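Local coordinates for glutamate racemase (Escherichia coli, PDB 2JFN), which belongs to the Asp/Glu/hydantoin racemase family and holds both glutamic acid and uridine-5'-diphosphate-N-acetylmuramoyl-L-alanine in this model, at residues A[80-85]-A[277-282]; A[88-91]-A[95-98]; A[209-214]-A[222-227]. All blocks are in the same frame, centred on the assembly; numbering follows the deposited sequence.

Three contacts of this alpha/beta racemase close loops of very different size. From the N terminus, residues 80-85 at the end of helix 65-82 begin interaction 1, whose partner, strand 277-280, lies almost at the C terminus. Inside that long loop interaction 2 opens and closes at once, between strand 87-90 and the start of helix 93-106, and interaction 3 follows in series, between helix 211-217 and strand 223-225. Interactions 1 and 2 reach the same mixed sheet; interaction 3 belongs to the four-stranded parallel sheet. Interactions 1 and 3 lie on opposite sides of the chain's centre, their own centres about 31 Å apart.

Interaction 1 of 3, residues A[80-85]-A[277-282]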
loop_
_atom_site.group_PDB
_atom_site.type_symbol
_atom_site.label_atom_id
_atom_site.label_comp_id
_atom_site.label_asym_id
_atom_site.label_seq_id
_atom_site.Cartn_x
_atom_site.Cartn_y
_atom_site.Cartn_z
ATOM N N GLN A 80 -16.023 -10.001 3.385
ATOM C CA GLN A 80 -16.323 -11.418 3.169
ATOM C C GLN A 80 -17.817 -11.715 3.219
ATOM O O GLN A 80 -18.286 -12.687 2.626
ATOM C CB GLN A 80 -15.610 -12.291 4.209
ATOM C CG GLN A 80 -15.946 -13.775 4.072
ATOM C CD GLN A 80 -15.203 -14.655 5.045
ATOM O OE1 GLN A 80 -15.400 -14.567 6.260
ATOM N NE2 GLN A 80 -14.343 -15.516 4.522
ATOM N N GLU A 81 -18.563 -10.884 3.937
ATOM C CA GLU A 81 -20.003 -11.067 4.044
ATOM C C GLU A 81 -20.682 -10.641 2.755
ATOM O O GLU A 81 -21.690 -11.224 2.355
ATOM C CB GLU A 81 -20.555 -10.259 5.217
ATOM C CG GLU A 81 -20.390 -10.948 6.546
ATOM C CD GLU A 81 -21.113 -12.281 6.587
ATOM O OE1 GLU A 81 -22.321 -12.319 6.259
ATOM O OE2 GLU A 81 -20.477 -13.293 6.948
ATOM N N ARG A 82 -20.126 -9.623 2.106
ATOM C CA ARG A 82 -20.672 -9.134 0.849
ATOM C C ARG A 82 -20.278 -10.067 -0.298
ATOM O O ARG A 82 -21.087 -10.349 -1.186
ATOM C CB ARG A 82 -20.167 -7.713 0.564
ATOM C CG ARG A 82 -20.793 -6.635 1.452
ATOM C CD ARG A 82 -22.297 -6.522 1.192
ATOM N NE ARG A 82 -22.566 -6.039 -0.162
ATOM C CZ ARG A 82 -22.624 -4.754 -0.503
ATOM N NH1 ARG A 82 -22.442 -3.816 0.416
ATOM N NH2 ARG A 82 -22.849 -4.406 -1.765
ATOM N N TYR A 83 -19.037 -10.544 -0.275
ATOM C CA TYR A 83 -18.543 -11.450 -1.312
ATOM C C TYR A 83 -17.508 -12.440 -0.796
ATOM O O TYR A 83 -16.544 -12.047 -0.137
ATOM C CB TYR A 83 -17.865 -10.686 -2.460
ATOM C CG TYR A 83 -18.754 -9.831 -3.329
ATOM C CD1 TYR A 83 -18.902 -8.470 -3.079
ATOM C CD2 TYR A 83 -19.416 -10.377 -4.429
ATOM C CE1 TYR A 83 -19.685 -7.671 -3.906
ATOM C CE2 TYR A 83 -20.200 -9.586 -5.261
ATOM C CZ TYR A 83 -20.330 -8.238 -4.996
ATOM O OH TYR A 83 -21.106 -7.452 -5.820
ATOM N N PRO A 84 -17.702 -13.740 -1.070
ATOM C CA PRO A 84 -16.707 -14.710 -0.609
ATOM C C PRO A 84 -15.425 -14.281 -1.330
ATOM O O PRO A 84 -15.477 -13.862 -2.485
ATOM C CB PRO A 84 -17.251 -16.032 -1.138
ATOM C CG PRO A 84 -18.745 -15.830 -1.030
ATOM C CD PRO A 84 -18.920 -14.417 -1.559
ATOM N N LEU A 85 -14.286 -14.372 -0.658
ATOM C CA LEU A 85 -13.027 -13.936 -1.256
ATOM C C LEU A 85 -12.108 -15.078 -1.663
ATOM O O LEU A 85 -12.000 -16.075 -0.964
ATOM C CB LEU A 85 -12.278 -13.031 -0.274
ATOM C CG LEU A 85 -13.031 -11.825 0.294
ATOM C CD1 LEU A 85 -12.180 -11.124 1.353
ATOM C CD2 LEU A 85 -13.385 -10.877 -0.835
ATOM N N THR A 277 -18.491 1.687 -9.137
ATOM C CA THR A 277 -19.274 2.107 -7.986
ATOM C C THR A 277 -18.506 2.188 -6.672
ATOM O O THR A 277 -17.541 1.455 -6.451
ATOM C CB THR A 277 -20.462 1.131 -7.792
ATOM O OG1 THR A 277 -21.193 1.029 -9.022
ATOM C CG2 THR A 277 -21.388 1.610 -6.691
ATOM N N LEU A 278 -18.957 3.099 -5.814
ATOM C CA LEU A 278 -18.400 3.299 -4.482
ATOM C C LEU A 278 -19.572 3.159 -3.517
ATOM O O LEU A 278 -20.550 3.903 -3.614
ATOM C CB LEU A 278 -17.797 4.697 -4.339
ATOM C CG LEU A 278 -17.419 5.094 -2.909
ATOM C CD1 LEU A 278 -16.248 4.249 -2.415
ATOM C CD2 LEU A 278 -17.055 6.564 -2.873
ATOM N N GLU A 279 -19.484 2.198 -2.603
ATOM C CA GLU A 279 -20.540 1.973 -1.621
ATOM C C GLU A 279 -19.969 1.955 -0.208
ATOM O O GLU A 279 -18.768 1.743 -0.006
ATOM C CB GLU A 279 -21.248 0.634 -1.871
ATOM C CG GLU A 279 -22.055 0.549 -3.160
ATOM C CD GLU A 279 -22.718 -0.806 -3.340
ATOM O OE1 GLU A 279 -23.223 -1.084 -4.454
ATOM O OE2 GLU A 279 -22.743 -1.596 -2.371
ATOM N N LYS A 280 -20.842 2.178 0.770
ATOM C CA LYS A 280 -20.434 2.151 2.162
ATOM C C LYS A 280 -20.511 0.716 2.661
ATOM O O LYS A 280 -21.482 0.010 2.398
ATOM C CB LYS A 280 -21.349 3.026 3.023
ATOM C CG LYS A 280 -21.135 2.810 4.521
ATOM C CD LYS A 280 -21.956 3.769 5.354
ATOM C CE LYS A 280 -21.775 3.502 6.843
ATOM N NZ LYS A 280 -22.429 4.572 7.663
ATOM N N LEU A 281 -19.478 0.284 3.372
ATOM C CA LEU A 281 -19.453 -1.062 3.918
ATOM C C LEU A 281 -19.746 -0.990 5.413
ATOM O O LEU A 281 -19.134 -0.199 6.130
ATOM C CB LEU A 281 -18.082 -1.701 3.699
ATOM C CG LEU A 281 -17.920 -3.124 4.235
ATOM C CD1 LEU A 281 -18.775 -4.082 3.420
ATOM C CD2 LEU A 281 -16.451 -3.524 4.169
ATOM N N ALA A 282 -20.684 -1.808 5.879
ATOM C CA ALA A 282 -21.036 -1.833 7.297
ATOM C C ALA A 282 -20.031 -2.710 8.038
ATOM O O ALA A 282 -19.935 -3.906 7.773
ATOM C CB ALA A 282 -22.449 -2.389 7.480
HETATM O O HOH W 1 -21.963 -3.699 3.870
HETATM O O HOH W 2 -23.535 -1.195 0.838
#
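Glu279, on strand 277-280, meets Arg82 at the C-terminal end of helix 65-82 in a salt bridge that is also a nearly straight hydrogen bond: Arg82 NH2 lies 2.9 Å from Glu279 OE2, with an N-H...O angle of 172°. The arginine approaches on the syn side of the carboxylate oxygen, and the two flat groups are nearly coplanar, 24° apart. Glu279 reaches out extended beyond CG, whereas Arg82 bends at its second and third torsions to turn its guanidinium edge to the strand. At Lys280 the backbone joins in: a water accepts from Arg82 NH1, 2.9 Å from that nitrogen, and donates to Lys280 O, and weakly to Glu279 OE2. Leu281 adds an apolar touch, its CD1 lying 3.8 Å from Arg82 CG, while its side chain also packs on Ala78 and Val79 of the helix. Ala282 N then gives a hydrogen bond to a second water, 3.0 Å away, which Arg82 NH1 reaches only weakly. Strand 277-280 pairs in parallel with strand 253-256, whose Phe255 the Arg82 side chain also touches. One arginine thus ties a helix end to an edge of the sheet through charge, water and methylene, and the well-aligned pair probably keeps both partners ionised.

Interaction 2 of 3, residues A[88-91]-A[95-98]; sequences AVVA and ASTV
Strand 87-90 gives way to helix 93-106 through a tight bend, Val90 being the centre of an inverse gamma turn, and the helix start returns to within 5.6 Å, CA of Val90 to CA of Ser96. Val90 directs its side chain at the first turn of the helix. With CG1 anti to the backbone N (chi1 -179°), that methyl carries the packing. It lies 3.9 Å from Ala95 CB. The hydroxyl of the next residue is also close, Ser96 OG being 3.6 Å from Val90 CG1. Ser96 OG lies 2.9 Å from Val90 O and is hydrogen-bonded to Val114 N, with a weak bond to Cys92 O. This is the opening half of a beta-alpha-beta unit, and the strand that completes it, 111-112, pairs with 87-90 in parallel. Cys92, Asn93 and Thr94, between the two segments where the helix begins, line the glutamic acid pocket. Ala95 also touches Ile68 of helix 65-82 and Tyr60. All three touching residues are buried. The serine hydroxyl, beside the Val90 methyl, has its polar need met by the backbone, chiefly Val114 N, linking the start of the helix to the segment that follows strand 111-112, beside the ligand site.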
loop_
_atom_site.group_PDB
_atom_site.type_symbol
_atom_site.label_atom_id
_atom_site.label_comp_id
_atom_site.label_asym_id
_atom_site.label_seq_id
_atom_site.Cartn_x
_atom_site.Cartn_y
_atom_site.Cartn_z
ATOM N N ALA A 88 -7.063 -11.934 -0.429
ATOM C CA ALA A 88 -7.065 -10.559 0.053
ATOM C C ALA A 88 -5.638 -10.031 0.175
ATOM O O ALA A 88 -4.727 -10.742 0.609
ATOM C CB ALA A 88 -7.758 -10.474 1.401
ATOM N N VAL A 89 -5.457 -8.776 -0.210
ATOM C CA VAL A 89 -4.154 -8.130 -0.137
ATOM C C VAL A 89 -4.209 -6.955 0.825
ATOM O O VAL A 89 -5.032 -6.054 0.667
ATOM C CB VAL A 89 -3.715 -7.578 -1.510
ATOM C CG1 VAL A 89 -2.315 -6.981 -1.398
ATOM C CG2 VAL A 89 -3.764 -8.677 -2.563
ATOM N N VAL A 90 -3.349 -6.978 1.835
ATOM C CA VAL A 90 -3.280 -5.885 2.785
ATOM C C VAL A 90 -2.220 -4.972 2.173
ATOM O O VAL A 90 -1.048 -5.039 2.541
ATOM C CB VAL A 90 -2.823 -6.382 4.172
ATOM C CG1 VAL A 90 -2.787 -5.224 5.160
ATOM C CG2 VAL A 90 -3.786 -7.467 4.675
ATOM N N ALA A 91 -2.640 -4.155 1.207
ATOM C CA ALA A 91 -1.732 -3.244 0.501
ATOM C C ALA A 91 -1.528 -1.998 1.338
ATOM O O ALA A 91 -1.793 -0.881 0.893
ATOM C CB ALA A 91 -2.320 -2.884 -0.855
ATOM N N ALA A 95 -0.280 -1.734 8.267
ATOM C CA ALA A 95 -1.235 -2.748 8.714
ATOM C C ALA A 95 -0.746 -4.169 8.487
ATOM O O ALA A 95 -0.984 -5.046 9.315
ATOM C CB ALA A 95 -2.584 -2.551 8.016
ATOM N N SER A 96 -0.057 -4.394 7.376
ATOM C CA SER A 96 0.425 -5.727 7.041
ATOM C C SER A 96 1.049 -6.486 8.198
ATOM O O SER A 96 0.429 -7.384 8.763
ATOM C CB SER A 96 1.423 -5.670 5.888
ATOM O OG SER A 96 0.758 -5.763 4.643
ATOM N N THR A 97 2.275 -6.125 8.545
ATOM C CA THR A 97 2.985 -6.802 9.620
ATOM C C THR A 97 2.096 -7.260 10.775
ATOM O O THR A 97 1.826 -8.458 10.935
ATOM C CB THR A 97 4.102 -5.910 10.177
ATOM O OG1 THR A 97 3.530 -4.759 10.817
ATOM C CG2 THR A 97 5.002 -5.447 9.043
ATOM N N VAL A 98 1.620 -6.300 11.557
ATOM C CA VAL A 98 0.798 -6.596 12.719
ATOM C C VAL A 98 -0.514 -7.349 12.488
ATOM O O VAL A 98 -0.999 -8.023 13.396
ATOM C CB VAL A 98 0.463 -5.300 13.478
ATOM C CG1 VAL A 98 1.752 -4.576 13.864
ATOM C CG2 VAL A 98 -0.413 -4.405 12.610
#

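Interaction 3 of 3, residues A[209-214]-A[222-227]; sequences LLQEEL and TRLVDS. With UMA (uridine-5'-diphosphate-N-acetylmuramoyl-L-alanine), chain C.
Leu224 lays its CD1 methyl against the aliphatic part of Gln211, 3.5 Å from Gln211 CG. The same methyl is 4.2 Å from Gln211 CD and 4.4 Å from Leu214 CB, so one branch of the leucine meets two residues a helical turn apart. Gln211 makes this possible by carrying CG opposite the main-chain N (chi1 179°) and staying extended beyond it, which brings CG against the leucine methyl, with the amide oxygen OE1 turned toward the water beside Asp226. This water links the polar ends of the two side chains, donating to Gln211 OE1 at 3.2 Å and to Asp226 OD2 at 2.6 Å. The other carboxylate oxygen, Asp226 OD1, is held by Gly228 N and caps the start of helix 228-241. Leu214, on the inner side of helix 211-217, also packs on Leu202 and Leu183, and Leu224 on Val200 and Leu218, which places the contact on one face of the four-stranded parallel sheet.

Helix 211-217 is the crossover of a beta-alpha-beta unit that runs from strand 199-202 to strand 223-225, one of the two outermost strands of that sheet within the chain. Next to Asp226, Ser227 OG lies 3.4 Å from C1B of uridine-5'-diphosphate-N-acetylmuramoyl-L-alanine, and has a weak hydrogen bond with Val115 O. The contact therefore grades from apolar packing to a water-bridged polar end: the leucine seats the crossover helix on the sheet, while the water and the cap together hold Asp226 by both oxygens, beside one of the residues lining the ligand pocket.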
loop_
_atom_site.group_PDB
_atom_site.type_symbol
_atom_site.label_atom_id
_atom_site.label_comp_id
_atom_site.label_asym_id
_atom_site.label_seq_id
_atom_site.Cartn_x
_atom_site.Cartn_y
_atom_site.Cartn_z
ATOM N N LEU A 209 2.394 6.418 -5.829
ATOM C CA LEU A 209 1.432 7.323 -6.462
ATOM C C LEU A 209 2.071 8.683 -6.746
ATOM O O LEU A 209 1.563 9.459 -7.559
ATOM C CB LEU A 209 0.212 7.524 -5.551
ATOM C CG LEU A 209 -0.637 6.287 -5.260
ATOM C CD1 LEU A 209 -1.709 6.635 -4.245
ATOM C CD2 LEU A 209 -1.255 5.779 -6.554
ATOM N N LEU A 210 3.178 8.962 -6.068
ATOM C CA LEU A 210 3.900 10.227 -6.227
ATOM C C LEU A 210 5.189 10.040 -7.022
ATOM O O LEU A 210 6.054 10.923 -7.034
ATOM C CB LEU A 210 4.249 10.803 -4.852
ATOM C CG LEU A 210 3.085 11.220 -3.945
ATOM C CD1 LEU A 210 3.602 11.503 -2.558
ATOM C CD2 LEU A 210 2.387 12.442 -4.527
ATOM N N GLN A 211 5.323 8.902 -7.689
ATOM C CA GLN A 211 6.540 8.639 -8.443
ATOM C C GLN A 211 7.005 9.806 -9.310
ATOM O O GLN A 211 8.158 10.223 -9.221
ATOM C CB GLN A 211 6.390 7.385 -9.314
ATOM C CG GLN A 211 7.650 7.105 -10.132
ATOM C CD GLN A 211 7.663 5.737 -10.777
ATOM O OE1 GLN A 211 7.692 4.711 -10.088
ATOM N NE2 GLN A 211 7.649 5.711 -12.110
ATOM N N GLU A 212 6.118 10.343 -10.141
ATOM C CA GLU A 212 6.501 11.451 -11.014
ATOM C C GLU A 212 7.064 12.628 -10.225
ATOM O O GLU A 212 8.152 13.124 -10.525
ATOM C CB GLU A 212 5.307 11.909 -11.861
ATOM C CG GLU A 212 5.687 12.870 -12.981
ATOM C CD GLU A 212 4.793 12.734 -14.210
ATOM O OE1 GLU A 212 4.793 11.650 -14.841
ATOM O OE2 GLU A 212 4.090 13.710 -14.548
ATOM N N GLU A 213 6.324 13.064 -9.208
ATOM C CA GLU A 213 6.756 14.174 -8.375
ATOM C C GLU A 213 8.090 13.876 -7.687
ATOM O O GLU A 213 8.967 14.740 -7.627
ATOM C CB GLU A 213 5.699 14.486 -7.310
ATOM C CG GLU A 213 4.392 15.074 -7.834
ATOM C CD GLU A 213 3.437 14.040 -8.420
ATOM O OE1 GLU A 213 3.707 12.822 -8.319
ATOM O OE2 GLU A 213 2.400 14.457 -8.978
ATOM N N LEU A 214 8.235 12.662 -7.156
ATOM C CA LEU A 214 9.471 12.277 -6.474
ATOM C C LEU A 214 10.672 12.337 -7.407
ATOM O O LEU A 214 11.746 12.791 -7.020
ATOM C CB LEU A 214 9.356 10.867 -5.890
ATOM C CG LEU A 214 8.459 10.735 -4.652
ATOM C CD1 LEU A 214 8.256 9.266 -4.308
ATOM C CD2 LEU A 214 9.097 11.491 -3.483
ATOM N N THR A 222 18.420 8.593 -9.297
ATOM C CA THR A 222 17.855 7.841 -8.178
ATOM C C THR A 222 16.841 6.832 -8.709
ATOM O O THR A 222 15.942 7.182 -9.477
ATOM C CB THR A 222 17.138 8.759 -7.161
ATOM O OG1 THR A 222 18.025 9.801 -6.722
ATOM C CG2 THR A 222 16.698 7.943 -5.954
ATOM N N ARG A 223 16.989 5.576 -8.303
ATOM C CA ARG A 223 16.080 4.530 -8.743
ATOM C C ARG A 223 15.051 4.223 -7.663
ATOM O O ARG A 223 15.411 3.932 -6.523
ATOM C CB ARG A 223 16.867 3.265 -9.080
ATOM C CG ARG A 223 16.017 2.108 -9.560
ATOM C CD ARG A 223 16.920 0.990 -10.039
ATOM N NE ARG A 223 16.187 -0.156 -10.567
ATOM C CZ ARG A 223 16.775 -1.175 -11.183
ATOM N NH1 ARG A 223 18.091 -1.169 -11.344
ATOM N NH2 ARG A 223 16.059 -2.197 -11.623
ATOM N N LEU A 224 13.773 4.285 -8.025
ATOM C CA LEU A 224 12.700 4.007 -7.077
ATOM C C LEU A 224 12.351 2.524 -7.113
ATOM O O LEU A 224 12.236 1.923 -8.184
ATOM C CB LEU A 224 11.449 4.825 -7.415
ATOM C CG LEU A 224 11.617 6.347 -7.455
ATOM C CD1 LEU A 224 10.285 6.995 -7.797
ATOM C CD2 LEU A 224 12.130 6.844 -6.115
ATOM N N VAL A 225 12.183 1.943 -5.935
ATOM C CA VAL A 225 11.842 0.536 -5.823
ATOM C C VAL A 225 10.634 0.348 -4.901
ATOM O O VAL A 225 10.589 0.906 -3.808
ATOM C CB VAL A 225 13.021 -0.276 -5.232
ATOM C CG1 VAL A 225 12.633 -1.743 -5.112
ATOM C CG2 VAL A 225 14.262 -0.120 -6.105
ATOM N N ASP A 226 9.649 -0.421 -5.348
ATOM C CA ASP A 226 8.502 -0.696 -4.498
ATOM C C ASP A 226 8.114 -2.162 -4.623
ATOM O O ASP A 226 8.770 -2.931 -5.334
ATOM C CB ASP A 226 7.313 0.240 -4.800
ATOM C CG ASP A 226 6.772 0.095 -6.205
ATOM O OD1 ASP A 226 6.412 -1.029 -6.608
ATOM O OD2 ASP A 226 6.689 1.124 -6.911
ATOM N N SER A 227 7.048 -2.542 -3.932
ATOM C CA SER A 227 6.589 -3.929 -3.892
ATOM C C SER A 227 5.487 -4.324 -4.870
ATOM O O SER A 227 5.126 -5.504 -4.952
ATOM C CB SER A 227 6.109 -4.238 -2.474
ATOM O OG SER A 227 7.154 -4.029 -1.540
HETATM N N1 UMA C . 6.816 -8.395 -1.387
HETATM C C2 UMA C . 5.824 -8.208 -0.298
HETATM N N3 UMA C . 4.867 -9.206 -0.191
HETATM C C4 UMA C . 4.769 -10.343 -1.006
HETATM C C5 UMA C . 5.819 -10.472 -2.102
HETATM C C6 UMA C . 6.760 -9.515 -2.232
HETATM O O2 UMA C . 5.821 -7.252 0.462
HETATM O O4 UMA C . 3.873 -11.151 -0.813
HETATM C C1B UMA C . 7.861 -7.320 -1.519
HETATM C C2B UMA C . 9.007 -7.556 -0.550
HETATM O "O2'" UMA C . 9.518 -6.320 0.087
HETATM C C3B UMA C . 10.088 -8.275 -1.287
HETATM C C4B UMA C . 9.893 -7.636 -2.649
HETATM O O4B UMA C . 8.513 -7.314 -2.766
HETATM O O3B UMA C . 11.296 -7.904 -0.571
HETATM C C5B UMA C . 10.229 -8.504 -3.796
HETATM O O5B UMA C . 9.661 -9.754 -3.629
HETATM P PA UMA C . 9.973 -10.996 -4.571
HETATM O O1A UMA C . 8.851 -11.916 -4.337
HETATM O O2A UMA C . 10.142 -10.538 -5.912
HETATM O O3A UMA C . 11.322 -11.606 -3.912
HETATM P PB UMA C . 12.114 -11.312 -2.558
HETATM O O1B UMA C . 12.620 -9.957 -2.500
HETATM O O2B UMA C . 13.060 -12.414 -2.357
HETATM O "O1'" UMA C . 10.912 -11.574 -1.470
HETATM C "C1'" UMA C . 10.778 -12.695 -0.596
HETATM C "C2'" UMA C . 9.341 -13.126 -0.459
HETATM N "N2'" UMA C . 8.771 -13.558 -1.748
HETATM C "C7'" UMA C . 8.439 -14.837 -1.988
HETATM O "O7'" UMA C . 8.432 -15.686 -1.101
HETATM C "C8'" UMA C . 8.044 -15.235 -3.395
HETATM C "C3'" UMA C . 8.546 -11.959 0.150
HETATM O "O3'" UMA C . 7.153 -12.355 0.394
HETATM C "C4'" UMA C . 9.175 -11.486 1.482
HETATM O "O4'" UMA C . 8.458 -10.390 2.017
HETATM C "C5'" UMA C . 10.641 -11.103 1.261
HETATM O "O5'" UMA C . 11.342 -12.263 0.671
HETATM C "C6'" UMA C . 11.381 -10.758 2.540
HETATM O "O6'" UMA C . 11.267 -11.820 3.475
HETATM C C18 UMA C . 6.653 -13.524 1.091
HETATM C C19 UMA C . 6.297 -13.269 2.518
HETATM O O18 UMA C . 6.389 -14.148 3.357
HETATM C C20 UMA C . 5.566 -14.180 0.216
HETATM N N4 UMA C . 5.877 -12.021 2.783
HETATM C C21 UMA C . 5.330 -11.554 4.065
HETATM C C22 UMA C . 4.187 -12.435 4.653
HETATM O O19 UMA C . 3.456 -13.041 3.838
HETATM O O20 UMA C . 4.056 -12.515 5.901
HETATM C C23 UMA C . 4.832 -10.112 3.908
HETATM O O HOH W 3 8.646 2.681 -7.749
#